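Local structure of synergistic-type venom protein S2C4 (Dendroaspis jamesoni kaimosae, 7C28) at residues A[2-7]-A[38-43]; A[21-26]-A[55-60]. The protein probably enhances the toxicity of other toxins, as a homodimeric synergistic-type member of the three-finger toxin family. All blocks are in the same frame, centred on the assembly; numbering follows the deposited sequence.

Contact 1: residues A[2-7]-A[38-43]; sequences TCVTDK and VKRGCT. With SO4 (sulfate ion), chain D.
Arg40 reaches across from strand 38-43 and packs against Val4 and Lys7 of strand 2-7. It starts close in: CB sits 3.3 Å from the carbonyl oxygen Val4 O. CG is turned anti to its own carbonyl carbon (chi1 -55°), and the chain then runs extended to NE, side by side with Val4, where CD meets Val4 CG1 at 3.9 Å. NE hydrogen-bonds to the backbone oxygen of Asn64, near the C-terminus. Beyond it the guanidinium is sandwiched: Lys7 CD lies over one face, 3.6 Å above the plane and toward the rim, while Val38 CG1 covers the centre of the opposite face. The sulfate takes the edge, its sulfur in plane. NH1 gives an almost straight bond to sulfate O1 at 2.9 Å, and NH2 bonds to sulfate O3 at 2.7 Å, a two-pronged grip that fixes the rotation of the group. Lys7 NZ approaches the same anion, which probably comes from the crystallisation liquor and is also hydrogen-bonded by Tyr36 OH and Lys34 N of the second subunit.

Here the first finger of the three-finger fold, strands 2-8 and 11-16, meets the central one. The two strands run roughly antiparallel without a direct backbone hydrogen bond; Gly41 CA meets Val4 O and Thr5 CA meets Arg40 O in CA-H...O contacts, the first well bent. Toward the disulfide-rich core, Cys3 SG comes within 3.7 Å of Cys42 SG, yet each belongs to another disulfide, Cys3 to Cys24 and Cys42 to Cys17.

Contact 2: residues A[21-26]-A[55-60]; sequences QKICFK and VKCCNT
Ile23 has CG1 beside its backbone N (chi1 -54°), which leaves the CG2 methyl anti to that N and carries it to strand 55-58, 3.7 Å from Cys57 CB and 3.4 Å from the carbonyl oxygen of Cys58. Its other branch ends in CD1, which crosses the side chain of Asn59 and touches CB there at 3.8 Å. Phe25 has CG wedged between its backbone N and carbonyl carbon (chi1 74°); the ring therefore leads off toward Thr43, leaving Phe25 CB to meet Cys57 SG at 4.0 Å.

Beneath these side chains the backbones pair as regular antiparallel strands. Cys24 and Cys58 form one hydrogen-bonded pair, with Cys24 N to Cys58 O at 2.8 Å; Lys26 and Lys56 form the next, with Lys26 N to Lys56 O at 2.9 Å. Phe25 and Cys57 are the non-hydrogen-bonded pair between them. This joins the central strand of the three-stranded sheet in the three-finger fold to the edge strand of the third finger. Three disulfides leave from here: Cys24 to Cys3, Cys57 to Cys46 and Cys58 to Cys63.

Lys26 and Lys56 lie on the same face as Cys24 and Cys58; Lys56 is extended, whereas Lys26 bends at its third torsion and gives NZ to the backbone oxygen of Lys65. Lys56 NZ holds a water at 3.0 Å that Lys26 NZ contacts weakly. With 5.2 Å between Lys26 NZ and Lys56 NZ, the two ammonium groups probably repel mildly, a cost that the Lys65 carbonyl, the shared water and Asp51 of the second subunit, on which Lys56 packs, may ease.

In the fold
The two contacts have centres about 9 Å apart and join along the central finger: strand 35-43, from contact 1, and strand 23-32, from contact 2, are neighbours in the same sheet. Thr43 N probably hydrogen-bonds to Ile23 O at 3.0 Å, and the Phe25 ring packs against this neighbour, with CE2 3.4 Å from Cys42 O. The Cys3-Cys24 disulfide, SG to SG 2.0 Å, ties the first finger directly to the middle strand. The C-terminal residues serve both contacts: Asn64 O accepts a hydrogen bond from Arg40 and Lys65 O a weak one, and Lys65 O also receives Lys26, whose side chain comes within about 5 Å of the sulfate, nearest atoms. Both contacts touch the second subunit.

Contact 1: residues A[2-7]-A[38-43]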
# COMPACT_ATOMS: atom_id res chain seq x y z
N THR A 2 -1.09 14.63 -14.39
CA THR A 2 0.35 14.48 -14.19
C THR A 2 0.57 13.57 -12.99
O THR A 2 -0.02 13.78 -11.93
CB THR A 2 1.03 15.83 -13.96
OG1 THR A 2 0.62 16.75 -14.98
CG2 THR A 2 2.54 15.69 -13.98
N CYS A 3 1.42 12.55 -13.17
CA CYS A 3 1.74 11.58 -12.14
C CYS A 3 3.25 11.46 -11.97
O CYS A 3 4.01 11.61 -12.93
CB CYS A 3 1.17 10.20 -12.47
SG CYS A 3 -0.59 10.15 -12.78
N VAL A 4 3.67 11.17 -10.74
CA VAL A 4 5.07 10.83 -10.51
C VAL A 4 5.38 9.48 -11.15
O VAL A 4 4.56 8.56 -11.11
CB VAL A 4 5.37 10.79 -9.00
CG1 VAL A 4 6.85 10.55 -8.76
CG2 VAL A 4 4.90 12.08 -8.34
N THR A 5 6.58 9.36 -11.73
CA THR A 5 6.99 8.14 -12.40
C THR A 5 8.21 7.47 -11.79
O THR A 5 8.35 6.25 -11.90
CB THR A 5 7.28 8.41 -13.89
OG1 THR A 5 8.12 9.56 -14.00
CG2 THR A 5 5.98 8.65 -14.64
N ASP A 6 9.11 8.23 -11.18
CA ASP A 6 10.27 7.67 -10.52
C ASP A 6 10.67 8.59 -9.38
O ASP A 6 10.38 9.79 -9.41
CB ASP A 6 11.44 7.45 -11.48
CG ASP A 6 12.52 6.55 -10.89
OD1 ASP A 6 13.71 6.79 -11.15
OD2 ASP A 6 12.16 5.60 -10.15
N LYS A 7 11.33 8.02 -8.38
CA LYS A 7 11.73 8.77 -7.19
C LYS A 7 12.97 8.11 -6.62
O LYS A 7 12.94 6.93 -6.27
CB LYS A 7 10.60 8.79 -6.16
CG LYS A 7 10.98 9.40 -4.84
CD LYS A 7 9.75 9.57 -3.97
CE LYS A 7 10.12 10.00 -2.56
NZ LYS A 7 8.91 10.15 -1.70
N VAL A 38 8.74 1.24 -4.43
CA VAL A 38 7.41 1.76 -4.75
C VAL A 38 7.43 2.21 -6.21
O VAL A 38 8.10 3.19 -6.56
CB VAL A 38 7.01 2.91 -3.82
CG1 VAL A 38 5.57 3.32 -4.08
CG2 VAL A 38 7.19 2.50 -2.37
N LYS A 39 6.67 1.51 -7.05
CA LYS A 39 6.53 1.90 -8.45
C LYS A 39 5.43 2.94 -8.57
O LYS A 39 4.39 2.85 -7.92
CB LYS A 39 6.21 0.69 -9.32
CG LYS A 39 7.19 -0.47 -9.20
CD LYS A 39 8.54 -0.15 -9.82
CE LYS A 39 9.55 -1.26 -9.58
NZ LYS A 39 9.29 -2.47 -10.43
N ARG A 40 5.66 3.94 -9.42
CA ARG A 40 4.74 5.05 -9.60
C ARG A 40 4.59 5.37 -11.08
O ARG A 40 5.55 5.26 -11.84
CB ARG A 40 5.21 6.30 -8.83
CG ARG A 40 5.48 6.08 -7.34
CD ARG A 40 6.30 7.21 -6.77
NE ARG A 40 6.10 7.39 -5.33
CZ ARG A 40 6.96 6.98 -4.40
NH1 ARG A 40 8.07 6.35 -4.76
NH2 ARG A 40 6.71 7.19 -3.11
N GLY A 41 3.38 5.75 -11.49
CA GLY A 41 3.16 6.17 -12.85
C GLY A 41 1.68 6.35 -13.14
O GLY A 41 0.84 6.30 -12.24
N CYS A 42 1.40 6.57 -14.43
CA CYS A 42 0.04 6.66 -14.95
C CYS A 42 -0.55 5.27 -15.21
O CYS A 42 0.17 4.29 -15.42
CB CYS A 42 0.02 7.46 -16.26
SG CYS A 42 0.66 9.14 -16.15
N THR A 43 -1.88 5.21 -15.23
CA THR A 43 -2.57 3.99 -15.60
C THR A 43 -4.03 4.31 -15.88
O THR A 43 -4.55 5.35 -15.47
CB THR A 43 -2.47 2.92 -14.50
OG1 THR A 43 -3.05 1.70 -14.97
CG2 THR A 43 -3.18 3.38 -13.23
S SO4 D . 9.83 5.96 -1.38
O1 SO4 D . 9.87 5.42 -2.74
O2 SO4 D . 9.88 4.86 -0.41
O3 SO4 D . 8.58 6.69 -1.22
O4 SO4 D . 10.97 6.84 -1.17
O HOH W 1 8.90 4.40 -10.39

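Contact 2: residues A[21-26]-A[55-60]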
# COMPACT_ATOMS: atom_id res chain seq x y z
N GLN A 21 -5.59 7.54 -19.69
CA GLN A 21 -4.99 7.19 -18.41
C GLN A 21 -5.41 8.27 -17.41
O GLN A 21 -4.88 9.38 -17.43
CB GLN A 21 -3.47 7.08 -18.52
CG GLN A 21 -2.98 5.97 -19.44
CD GLN A 21 -1.46 5.90 -19.51
OE1 GLN A 21 -0.77 6.93 -19.62
NE2 GLN A 21 -0.92 4.69 -19.46
N LYS A 22 -6.36 7.94 -16.53
CA LYS A 22 -6.94 8.94 -15.64
C LYS A 22 -6.68 8.66 -14.17
O LYS A 22 -7.38 9.20 -13.31
CB LYS A 22 -8.44 9.07 -15.90
CG LYS A 22 -8.82 9.06 -17.37
CD LYS A 22 -10.34 9.07 -17.57
CE LYS A 22 -10.70 9.54 -18.98
NZ LYS A 22 -12.03 9.04 -19.43
N ILE A 23 -5.68 7.84 -13.85
CA ILE A 23 -5.35 7.47 -12.48
C ILE A 23 -3.83 7.47 -12.32
O ILE A 23 -3.10 7.05 -13.22
CB ILE A 23 -5.94 6.08 -12.12
CG1 ILE A 23 -7.44 6.02 -12.40
CG2 ILE A 23 -5.63 5.70 -10.69
CD1 ILE A 23 -8.28 6.83 -11.45
N CYS A 24 -3.35 7.93 -11.17
CA CYS A 24 -1.97 7.70 -10.74
C CYS A 24 -1.96 6.54 -9.76
O CYS A 24 -2.93 6.30 -9.05
CB CYS A 24 -1.34 8.92 -10.09
SG CYS A 24 -1.45 10.49 -10.97
N PHE A 25 -0.84 5.80 -9.73
CA PHE A 25 -0.73 4.64 -8.85
C PHE A 25 0.59 4.65 -8.09
O PHE A 25 1.59 5.22 -8.53
CB PHE A 25 -0.87 3.31 -9.63
CG PHE A 25 0.34 2.95 -10.46
CD1 PHE A 25 1.40 2.23 -9.91
CD2 PHE A 25 0.41 3.32 -11.79
CE1 PHE A 25 2.50 1.91 -10.68
CE2 PHE A 25 1.51 2.99 -12.56
CZ PHE A 25 2.56 2.28 -12.00
N LYS A 26 0.56 4.01 -6.92
CA LYS A 26 1.73 3.57 -6.18
C LYS A 26 1.62 2.07 -5.96
O LYS A 26 0.54 1.56 -5.65
CB LYS A 26 1.84 4.29 -4.83
CG LYS A 26 1.79 5.80 -4.91
CD LYS A 26 1.75 6.41 -3.53
CE LYS A 26 3.08 6.23 -2.82
NZ LYS A 26 3.16 7.05 -1.59
N VAL A 55 -1.30 -1.39 -3.01
CA VAL A 55 -1.47 -0.44 -4.10
C VAL A 55 -2.33 0.71 -3.60
O VAL A 55 -3.32 0.50 -2.90
CB VAL A 55 -2.11 -1.10 -5.35
CG1 VAL A 55 -2.76 -0.05 -6.28
CG2 VAL A 55 -1.08 -1.92 -6.12
N LYS A 56 -1.96 1.93 -3.99
CA LYS A 56 -2.79 3.10 -3.73
C LYS A 56 -3.03 3.81 -5.05
O LYS A 56 -2.09 4.03 -5.82
CB LYS A 56 -2.13 4.04 -2.71
CG LYS A 56 -2.71 5.44 -2.67
CD LYS A 56 -2.02 6.30 -1.62
CE LYS A 56 -2.56 7.72 -1.61
NZ LYS A 56 -1.76 8.59 -0.70
N CYS A 57 -4.29 4.15 -5.32
CA CYS A 57 -4.67 4.81 -6.57
C CYS A 57 -5.44 6.09 -6.28
O CYS A 57 -6.31 6.12 -5.41
CB CYS A 57 -5.53 3.89 -7.44
SG CYS A 57 -4.64 2.62 -8.37
N CYS A 58 -5.11 7.14 -7.03
CA CYS A 58 -5.67 8.47 -6.83
C CYS A 58 -5.77 9.14 -8.20
O CYS A 58 -5.17 8.68 -9.18
CB CYS A 58 -4.83 9.30 -5.86
SG CYS A 58 -3.09 9.24 -6.22
N ASN A 59 -6.52 10.23 -8.28
CA ASN A 59 -6.72 10.88 -9.58
C ASN A 59 -6.66 12.40 -9.49
O ASN A 59 -7.48 13.12 -10.08
CB ASN A 59 -8.05 10.41 -10.19
CG ASN A 59 -9.26 11.01 -9.50
OD1 ASN A 59 -9.23 11.34 -8.31
ND2 ASN A 59 -10.33 11.20 -10.26
N THR A 60 -5.66 12.93 -8.79
CA THR A 60 -5.32 14.34 -8.91
C THR A 60 -3.82 14.48 -9.15
O THR A 60 -3.06 13.54 -8.95
CB THR A 60 -5.71 15.14 -7.66
OG1 THR A 60 -5.12 14.54 -6.50
CG2 THR A 60 -7.23 15.19 -7.50
O HOH W 2 0.69 9.36 -2.21